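Local coordinates for secreted effector protein SifA (Salmonella typhimurium, PDB 3CXB), which is required for endosomal tubulation and the formation of Salmonella-induced filaments in host epithelial cells, and interacts with host PLEKHM2, at residues F235-T238 with M239-G243; A203-L206 with A207-Q211; T113-T116 with D117-S120; C121-G125 with N126-L130. All coordinates share one frame; numbering follows the deposited sequence.

Contacts 1 and 2 lie in consecutive helices, 228-241 and 197-220, that pack against each other: the CE of M239 lies 3.3 Å from the CB of A207. Contacts 3 and 4 are successive hairpins of the five-stranded antiparallel sheet, sharing strand 118-123, with their centres about 13 Å apart. The two pairs occupy opposite sides of the chain's centre; contacts 2 and 3, for instance, are about 31 Å apart between centres. Contact 2 is the most buried and includes side chains with polar partners in another helix, whereas contact 1 is part buried, part exposed. Contact 3 is held by backbone hydrogen bonds, with polar side chains close on one face, and contact 4 by a tight turn and aromatic packing.

Contact 1: residues F235-T238 with M239-G243; sequences FLET and MAMCG
F235 and M239, four residues apart near the C-terminal end of helix 228-241, form a local Met-aromatic contact on the buried side of the helix. The phenylalanine CG is anti to the backbone N (chi1 174°), and its ring offers one face to the methionine. CG of M239 sits over that face, displaced toward the rim, 3.8 Å from the centroid of the F235 ring. The methionine chain bends at its second and third torsions. Its SD therefore stays near the ring, 4.7 Å from the F235 centroid but at an oblique 35° to the normal, and its CE reaches to 3.9 Å from CZ of F235. A207 and I210 of helix 197-220 touch M239 as well, while Q211 of that helix meets F235.

Two residues further along the chain, CG of E237 meets CE of M241, whose chain bends at chi3, at 3.4 Å; both side chains touch Q317 of helix 307-324. Backbone bonds of the i to i+4 kind continue beneath, M241 N to E237 O at 2.9 Å and C242 N to T238 O at 3.1 Å. At G243 the chain leaves helical angles with a positive phi. F235 and M239 thus make an i to i+4 CH-pi and Met-aromatic contact on the helix side that packs against helix 197-220.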
loop_
_atom_site.group_PDB
_atom_site.type_symbol
_atom_site.label_atom_id
_atom_site.label_comp_id
_atom_site.label_asym_id
_atom_site.label_seq_id
_atom_site.Cartn_x
_atom_site.Cartn_y
_atom_site.Cartn_z
ATOM N N PHE A 235 -15.551 17.348 -4.473
ATOM C CA PHE A 235 -15.782 15.940 -4.768
ATOM C C PHE A 235 -15.723 15.609 -6.265
ATOM O O PHE A 235 -15.149 14.595 -6.658
ATOM C CB PHE A 235 -17.138 15.476 -4.275
ATOM C CG PHE A 235 -17.449 14.070 -4.687
ATOM C CD1 PHE A 235 -16.943 12.994 -3.958
ATOM C CD2 PHE A 235 -18.217 13.814 -5.827
ATOM C CE1 PHE A 235 -17.205 11.683 -4.349
ATOM C CE2 PHE A 235 -18.483 12.493 -6.227
ATOM C CZ PHE A 235 -17.976 11.431 -5.487
ATOM N N LEU A 236 -16.349 16.438 -7.094
ATOM C CA LEU A 236 -16.354 16.201 -8.532
ATOM C C LEU A 236 -15.004 16.486 -9.168
ATOM O O LEU A 236 -14.605 15.805 -10.122
ATOM C CB LEU A 236 -17.414 17.074 -9.216
ATOM C CG LEU A 236 -18.863 16.909 -8.747
ATOM C CD1 LEU A 236 -19.719 17.944 -9.452
ATOM C CD2 LEU A 236 -19.374 15.509 -9.021
ATOM N N GLU A 237 -14.313 17.492 -8.633
ATOM C CA GLU A 237 -13.015 17.909 -9.134
ATOM C C GLU A 237 -11.958 16.842 -8.862
ATOM O O GLU A 237 -11.233 16.432 -9.769
ATOM C CB GLU A 237 -12.609 19.233 -8.481
ATOM C CG GLU A 237 -11.549 20.010 -9.236
ATOM C CD GLU A 237 -12.107 21.261 -9.890
ATOM O OE1 GLU A 237 -11.406 21.847 -10.745
ATOM O OE2 GLU A 237 -13.241 21.662 -9.545
ATOM N N THR A 238 -11.876 16.366 -7.625
ATOM C CA THR A 238 -10.876 15.353 -7.332
ATOM C C THR A 238 -11.223 14.061 -8.071
ATOM O O THR A 238 -10.334 13.358 -8.553
ATOM C CB THR A 238 -10.756 15.058 -5.823
ATOM O OG1 THR A 238 -11.738 14.090 -5.460
ATOM C CG2 THR A 238 -10.972 16.322 -4.999
ATOM N N MET A 239 -12.506 13.735 -8.164
ATOM C CA MET A 239 -12.897 12.528 -8.893
ATOM C C MET A 239 -12.411 12.673 -10.332
ATOM O O MET A 239 -11.924 11.718 -10.941
ATOM C CB MET A 239 -14.414 12.365 -8.918
ATOM C CG MET A 239 -15.029 11.852 -7.648
ATOM S SD MET A 239 -14.647 10.136 -7.419
ATOM C CE MET A 239 -16.045 9.354 -8.174
ATOM N N ALA A 240 -12.539 13.882 -10.872
ATOM C CA ALA A 240 -12.129 14.118 -12.240
ATOM C C ALA A 240 -10.640 13.938 -12.398
ATOM O O ALA A 240 -10.200 13.220 -13.284
ATOM C CB ALA A 240 -12.542 15.507 -12.690
ATOM N N MET A 241 -9.860 14.579 -11.541
ATOM C CA MET A 241 -8.415 14.457 -11.637
ATOM C C MET A 241 -7.946 13.010 -11.580
ATOM O O MET A 241 -6.952 12.654 -12.198
ATOM C CB MET A 241 -7.749 15.256 -10.526
ATOM C CG MET A 241 -7.489 16.692 -10.883
ATOM S SD MET A 241 -6.931 17.637 -9.451
ATOM C CE MET A 241 -8.368 18.718 -9.230
ATOM N N CYS A 242 -8.661 12.180 -10.829
ATOM C CA CYS A 242 -8.301 10.775 -10.699
ATOM C C CYS A 242 -8.818 9.979 -11.872
ATOM O O CYS A 242 -8.560 8.782 -11.982
ATOM C CB CYS A 242 -8.854 10.204 -9.403
ATOM S SG CYS A 242 -8.176 11.047 -7.983
ATOM N N GLY A 243 -9.573 10.656 -12.732
ATOM C CA GLY A 243 -10.108 10.033 -13.928
ATOM C C GLY A 243 -11.346 9.187 -13.765
ATOM O O GLY A 243 -12.105 9.046 -14.715
#

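Contact 2: residues A203-L206 with A207-Q211; sequences ATYL and AAKIQ
Four backbone hydrogen bonds join A203-L206 to A207-Q211 within helix 197-220, each from an amide to the carbonyl four residues earlier. A207 N reaches A203 O at 2.9 Å, K209 N reaches Y205 O at 3.0 Å and I210 N reaches L206 O at 2.9 Å, a regular alpha-helical pattern.

The I210 side chain packs against the carbonyl of L206: CG1 turns back beside its own backbone N (chi1 -66°), and CD1 lies 3.6 Å from L206 O. Apolar contacts are made with the neighbouring helices, I210 packing on M239 of helix 228-241 and on A314 of helix 307-324, and L206 on F299 of helix 283-303.

The side chains of Y205 and K209 lie near each other, and their polar ends converge on D296 of helix 283-303. The lysine chain, bent at chi2, runs alongside the tyrosine, with its CE 4.3 Å from CE1 of Y205 in an oblique approach to the ring. NZ of K209 forms a salt bridge with OD2 of D296, and OH of Y205 is hydrogen-bonded to the same oxygen. Sharing one carboxylate oxygen satisfies two buried polar ends together, and the negative charge there would be expected to stabilise the lysine as a cation.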
loop_
_atom_site.group_PDB
_atom_site.type_symbol
_atom_site.label_atom_id
_atom_site.label_comp_id
_atom_site.label_asym_id
_atom_site.label_seq_id
_atom_site.Cartn_x
_atom_site.Cartn_y
_atom_site.Cartn_z
ATOM N N ALA A 203 -13.400 2.580 -8.381
ATOM C CA ALA A 203 -14.201 3.798 -8.329
ATOM C C ALA A 203 -14.911 3.925 -6.992
ATOM O O ALA A 203 -14.809 4.950 -6.325
ATOM C CB ALA A 203 -15.217 3.820 -9.464
ATOM N N THR A 204 -15.613 2.872 -6.595
ATOM C CA THR A 204 -16.360 2.861 -5.340
ATOM C C THR A 204 -15.519 3.276 -4.145
ATOM O O THR A 204 -15.835 4.237 -3.440
ATOM C CB THR A 204 -16.924 1.459 -5.043
ATOM O OG1 THR A 204 -17.875 1.111 -6.053
ATOM C CG2 THR A 204 -17.610 1.424 -3.671
ATOM N N TYR A 205 -14.452 2.520 -3.922
ATOM C CA TYR A 205 -13.538 2.743 -2.809
ATOM C C TYR A 205 -12.975 4.162 -2.806
ATOM O O TYR A 205 -13.121 4.900 -1.837
ATOM C CB TYR A 205 -12.402 1.712 -2.882
ATOM C CG TYR A 205 -11.639 1.508 -1.590
ATOM C CD1 TYR A 205 -10.654 2.413 -1.181
ATOM C CD2 TYR A 205 -11.900 0.399 -0.773
ATOM C CE1 TYR A 205 -9.950 2.214 0.008
ATOM C CE2 TYR A 205 -11.202 0.194 0.410
ATOM C CZ TYR A 205 -10.229 1.101 0.791
ATOM O OH TYR A 205 -9.507 0.877 1.936
ATOM N N LEU A 206 -12.352 4.549 -3.907
ATOM C CA LEU A 206 -11.759 5.863 -3.984
ATOM C C LEU A 206 -12.740 7.021 -3.826
ATOM O O LEU A 206 -12.433 7.992 -3.133
ATOM C CB LEU A 206 -10.966 5.991 -5.287
ATOM C CG LEU A 206 -9.661 5.177 -5.291
ATOM C CD1 LEU A 206 -9.017 5.147 -6.666
ATOM C CD2 LEU A 206 -8.705 5.797 -4.286
ATOM N N ALA A 207 -13.913 6.935 -4.454
ATOM C CA ALA A 207 -14.883 8.027 -4.337
ATOM C C ALA A 207 -15.341 8.138 -2.884
ATOM O O ALA A 207 -15.546 9.248 -2.372
ATOM C CB ALA A 207 -16.081 7.811 -5.275
ATOM N N ALA A 208 -15.480 6.996 -2.210
ATOM C CA ALA A 208 -15.875 7.001 -0.802
ATOM C C ALA A 208 -14.796 7.690 0.050
ATOM O O ALA A 208 -15.110 8.419 1.003
ATOM C CB ALA A 208 -16.084 5.592 -0.317
ATOM N N LYS A 209 -13.530 7.446 -0.297
ATOM C CA LYS A 209 -12.403 8.041 0.406
ATOM C C LYS A 209 -12.437 9.552 0.174
ATOM O O LYS A 209 -12.220 10.354 1.089
ATOM C CB LYS A 209 -11.093 7.468 -0.131
ATOM C CG LYS A 209 -10.057 7.151 0.922
ATOM C CD LYS A 209 -10.599 6.169 1.929
ATOM C CE LYS A 209 -9.472 5.527 2.727
ATOM N NZ LYS A 209 -9.988 4.832 3.947
ATOM N N ILE A 210 -12.733 9.937 -1.058
ATOM C CA ILE A 210 -12.795 11.348 -1.396
ATOM C C ILE A 210 -13.901 12.018 -0.603
ATOM O O ILE A 210 -13.762 13.168 -0.191
ATOM C CB ILE A 210 -13.014 11.572 -2.911
ATOM C CG1 ILE A 210 -11.784 11.076 -3.684
ATOM C CG2 ILE A 210 -13.196 13.053 -3.178
ATOM C CD1 ILE A 210 -11.982 10.920 -5.154
ATOM N N GLN A 211 -14.995 11.300 -0.376
ATOM C CA GLN A 211 -16.098 11.865 0.401
ATOM C C GLN A 211 -15.755 12.032 1.886
ATOM O O GLN A 211 -16.095 13.045 2.494
ATOM C CB GLN A 211 -17.357 11.008 0.254
ATOM C CG GLN A 211 -18.302 11.519 -0.819
ATOM C CD GLN A 211 -18.727 12.969 -0.579
ATOM O OE1 GLN A 211 -19.258 13.305 0.483
ATOM N NE2 GLN A 211 -18.493 13.829 -1.563
#

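Contact 3: residues T113-T116 with D117-S120; sequences TQNT and DTFS
T113 and S120 face each other across the hairpin of strands 108-114 and 118-123 as an antiparallel hydrogen-bonded pair, with their side chains on the same face of the sheet. Each hydroxyl sits between its own backbone N and carbonyl carbon (chi1 69° for T113, 48° for S120). This brings the two hydroxyls together on that face, OG1 of T113 within 2.7 Å of OG of S120. Below them the backbones are bonded in both directions, S120 N to T113 O at 2.9 Å and T113 N to S120 O at 3.1 Å.

On the opposite face, Q114 and F119 form the non-hydrogen-bonded pair. Their side chains meet near the backbone, where CG of Q114 is 4.2 Å from CB of F119, and then diverge. The F119 ring, swung between the backbone N and the carbonyl carbon (chi1 53°), leads away from the glutamine, whose amide is tilted against it about midway between parallel and perpendicular. Both side chains pack against helix 62-75, Q114 on T66, F119 on L65, and each on R62.

Toward the turn, N115 N donates to T118 O at 3.0 Å. The N115 side chain extends across the strands and directs its ND2 almost straight at OG1 of T118, but at 3.5 Å this bond is weak. N115 also gives its carbonyl oxygen to NH1 of R62. Backbone amides thus hold the strands together, while the polar side chains of T113 and S120 lie close on one face and F119 and Q114 meet helix 62-75 on the other.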
loop_
_atom_site.group_PDB
_atom_site.type_symbol
_atom_site.label_atom_id
_atom_site.label_comp_id
_atom_site.label_asym_id
_atom_site.label_seq_id
_atom_site.Cartn_x
_atom_site.Cartn_y
_atom_site.Cartn_z
ATOM N N THR A 113 15.282 -6.088 3.316
ATOM C CA THR A 113 14.614 -6.922 4.305
ATOM C C THR A 113 13.699 -6.017 5.096
ATOM O O THR A 113 13.999 -4.839 5.289
ATOM C CB THR A 113 15.625 -7.601 5.234
ATOM O OG1 THR A 113 16.228 -6.610 6.068
ATOM C CG2 THR A 113 16.729 -8.298 4.409
ATOM N N GLN A 114 12.560 -6.551 5.510
ATOM C CA GLN A 114 11.615 -5.765 6.280
ATOM C C GLN A 114 11.125 -6.609 7.436
ATOM O O GLN A 114 10.459 -7.628 7.259
ATOM C CB GLN A 114 10.430 -5.302 5.415
ATOM C CG GLN A 114 10.815 -4.786 4.029
ATOM C CD GLN A 114 9.708 -3.980 3.359
ATOM O OE1 GLN A 114 8.508 -4.162 3.631
ATOM N NE2 GLN A 114 10.107 -3.093 2.468
ATOM N N ASN A 115 11.485 -6.175 8.629
ATOM C CA ASN A 115 11.107 -6.851 9.847
ATOM C C ASN A 115 9.917 -6.113 10.424
ATOM O O ASN A 115 9.299 -5.302 9.745
ATOM C CB ASN A 115 12.288 -6.829 10.815
ATOM C CG ASN A 115 13.536 -7.425 10.206
ATOM O OD1 ASN A 115 13.580 -8.609 9.897
ATOM N ND2 ASN A 115 14.554 -6.604 10.015
ATOM N N THR A 116 9.613 -6.390 11.682
ATOM C CA THR A 116 8.484 -5.770 12.367
ATOM C C THR A 116 8.611 -4.288 12.690
ATOM O O THR A 116 7.617 -3.568 12.702
ATOM C CB THR A 116 8.205 -6.496 13.680
ATOM O OG1 THR A 116 9.424 -6.590 14.435
ATOM C CG2 THR A 116 7.669 -7.898 13.409
ATOM N N ASP A 117 9.830 -3.836 12.956
ATOM C CA ASP A 117 10.052 -2.441 13.317
ATOM C C ASP A 117 11.057 -1.681 12.473
ATOM O O ASP A 117 11.142 -0.462 12.560
ATOM C CB ASP A 117 10.502 -2.364 14.767
ATOM C CG ASP A 117 9.559 -1.574 15.609
ATOM O OD1 ASP A 117 9.746 -1.567 16.845
ATOM O OD2 ASP A 117 8.633 -0.962 15.025
ATOM N N THR A 118 11.819 -2.400 11.662
ATOM C CA THR A 118 12.833 -1.766 10.837
ATOM C C THR A 118 12.857 -2.389 9.460
ATOM O O THR A 118 12.159 -3.353 9.189
ATOM C CB THR A 118 14.214 -1.969 11.438
ATOM O OG1 THR A 118 14.659 -3.306 11.159
ATOM C CG2 THR A 118 14.158 -1.765 12.948
ATOM N N PHE A 119 13.662 -1.815 8.588
ATOM C CA PHE A 119 13.827 -2.348 7.258
ATOM C C PHE A 119 15.187 -1.875 6.782
ATOM O O PHE A 119 15.617 -0.763 7.113
ATOM C CB PHE A 119 12.702 -1.865 6.354
ATOM C CG PHE A 119 12.517 -0.387 6.337
ATOM C CD1 PHE A 119 13.216 0.399 5.431
ATOM C CD2 PHE A 119 11.587 0.215 7.171
ATOM C CE1 PHE A 119 12.990 1.786 5.339
ATOM C CE2 PHE A 119 11.356 1.594 7.090
ATOM C CZ PHE A 119 12.070 2.382 6.158
ATOM N N SER A 120 15.883 -2.724 6.041
ATOM C CA SER A 120 17.209 -2.381 5.562
ATOM C C SER A 120 17.370 -2.669 4.090
ATOM O O SER A 120 16.509 -3.284 3.465
ATOM C CB SER A 120 18.250 -3.175 6.338
ATOM O OG SER A 120 17.880 -4.544 6.397
#

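Contact 4: residues C121-G125 with N126-L130; sequences CEVMG and NLYFL
V123 and N126 close a type I' turn joining strands 118-123 and 126-132, a two-residue beta hairpin with a classic bulge behind its turn. M124 and G125 occupy the turn with positive phi; at the backbone angles of G125 a CB would be jammed against the preceding carbonyl O, which calls for glycine. V123 O accepts twice from N126: ND2 approaches nearly along the carbonyl direction at 2.6 Å, and the backbone N comes from well above the carbonyl plane at 3.1 Å. The asparagine side chain is thus folded back over the turn.

At the bulge, Y128 and F129 both lie opposite C121. Y128 N bonds C121 O at 2.8 Å, while C121 N bonds F129 O at 3.1 Å. Both aromatic side chains come against residues of strand 118-123 on the C121 and V123 face. CD2 of Y128 rests obliquely against CG2 of V123 at 3.6 Å. F129, with CG between its backbone N and carbonyl carbon (chi1 69°), lays one ring face against CB of C121, 4.0 Å from the F129 centroid. The SG of C121 is further from that ring and oblique to it. Polar bonds therefore fix the turn and the register, while the apolar side chains of C121, V123 and F129 pack against L54 of helix 42-54.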
loop_
_atom_site.group_PDB
_atom_site.type_symbol
_atom_site.label_atom_id
_atom_site.label_comp_id
_atom_site.label_asym_id
_atom_site.label_seq_id
_atom_site.Cartn_x
_atom_site.Cartn_y
_atom_site.Cartn_z
ATOM N N CYS A 121 18.492 -2.233 3.539
ATOM C CA CYS A 121 18.769 -2.467 2.142
ATOM C C CYS A 121 20.260 -2.616 1.932
ATOM O O CYS A 121 21.042 -1.816 2.454
ATOM C CB CYS A 121 18.254 -1.307 1.291
ATOM S SG CYS A 121 18.458 -1.607 -0.489
ATOM N N GLU A 122 20.649 -3.639 1.172
ATOM C CA GLU A 122 22.055 -3.892 0.847
ATOM C C GLU A 122 22.286 -3.745 -0.662
ATOM O O GLU A 122 21.414 -4.061 -1.471
ATOM C CB GLU A 122 22.474 -5.282 1.315
ATOM C CG GLU A 122 22.501 -5.430 2.821
ATOM C CD GLU A 122 22.778 -6.846 3.258
ATOM O OE1 GLU A 122 23.876 -7.377 2.957
ATOM O OE2 GLU A 122 21.885 -7.434 3.906
ATOM N N VAL A 123 23.453 -3.243 -1.036
ATOM C CA VAL A 123 23.777 -3.044 -2.437
ATOM C C VAL A 123 25.086 -3.733 -2.713
ATOM O O VAL A 123 26.141 -3.257 -2.287
ATOM C CB VAL A 123 23.955 -1.561 -2.779
ATOM C CG1 VAL A 123 24.392 -1.429 -4.226
ATOM C CG2 VAL A 123 22.656 -0.802 -2.544
ATOM N N MET A 124 25.010 -4.851 -3.433
ATOM C CA MET A 124 26.185 -5.651 -3.774
ATOM C C MET A 124 26.755 -6.275 -2.515
ATOM O O MET A 124 27.923 -6.651 -2.472
ATOM C CB MET A 124 27.260 -4.790 -4.455
ATOM C CG MET A 124 26.817 -4.097 -5.759
ATOM S SD MET A 124 26.002 -5.210 -6.937
ATOM C CE MET A 124 27.298 -6.470 -7.109
ATOM N N GLY A 125 25.917 -6.370 -1.487
ATOM C CA GLY A 125 26.330 -6.954 -0.224
ATOM C C GLY A 125 26.640 -5.900 0.816
ATOM O O GLY A 125 26.909 -6.240 1.957
ATOM N N ASN A 126 26.600 -4.625 0.434
ATOM C CA ASN A 126 26.896 -3.525 1.358
ATOM C C ASN A 126 25.645 -2.999 2.058
ATOM O O ASN A 126 24.632 -2.738 1.419
ATOM C CB ASN A 126 27.564 -2.397 0.587
ATOM C CG ASN A 126 28.757 -2.879 -0.192
ATOM O OD1 ASN A 126 29.776 -3.249 0.391
ATOM N ND2 ASN A 126 28.631 -2.910 -1.519
ATOM N N LEU A 127 25.704 -2.833 3.371
ATOM C CA LEU A 127 24.531 -2.353 4.087
ATOM C C LEU A 127 24.416 -0.884 3.779
ATOM O O LEU A 127 25.318 -0.126 4.111
ATOM C CB LEU A 127 24.713 -2.584 5.579
ATOM C CG LEU A 127 23.755 -1.890 6.534
ATOM C CD1 LEU A 127 22.329 -2.255 6.207
ATOM C CD2 LEU A 127 24.114 -2.282 7.957
ATOM N N TYR A 128 23.344 -0.462 3.117
ATOM C CA TYR A 128 23.241 0.959 2.800
ATOM C C TYR A 128 22.420 1.728 3.804
ATOM O O TYR A 128 22.552 2.944 3.909
ATOM C CB TYR A 128 22.678 1.187 1.386
ATOM C CG TYR A 128 23.711 1.705 0.391
ATOM C CD1 TYR A 128 23.771 3.062 0.055
ATOM C CD2 TYR A 128 24.692 0.851 -0.128
ATOM C CE1 TYR A 128 24.804 3.554 -0.771
ATOM C CE2 TYR A 128 25.714 1.330 -0.942
ATOM C CZ TYR A 128 25.773 2.673 -1.258
ATOM O OH TYR A 128 26.820 3.116 -2.031
ATOM N N PHE A 129 21.544 1.034 4.516
ATOM C CA PHE A 129 20.745 1.691 5.540
ATOM C C PHE A 129 19.824 0.782 6.315
ATOM O O PHE A 129 19.360 -0.237 5.811
ATOM C CB PHE A 129 19.929 2.865 4.963
ATOM C CG PHE A 129 18.819 2.472 4.032
ATOM C CD1 PHE A 129 18.816 2.936 2.713
ATOM C CD2 PHE A 129 17.748 1.689 4.467
ATOM C CE1 PHE A 129 17.768 2.630 1.837
ATOM C CE2 PHE A 129 16.696 1.377 3.599
ATOM C CZ PHE A 129 16.710 1.852 2.278
ATOM N N LEU A 130 19.584 1.157 7.562
ATOM C CA LEU A 130 18.674 0.434 8.410
ATOM C C LEU A 130 17.856 1.558 9.023
ATOM O O LEU A 130 18.379 2.390 9.759
ATOM C CB LEU A 130 19.435 -0.345 9.468
ATOM C CG LEU A 130 18.531 -1.366 10.166
ATOM C CD1 LEU A 130 19.400 -2.374 10.871
ATOM C CD2 LEU A 130 17.605 -0.679 11.169
#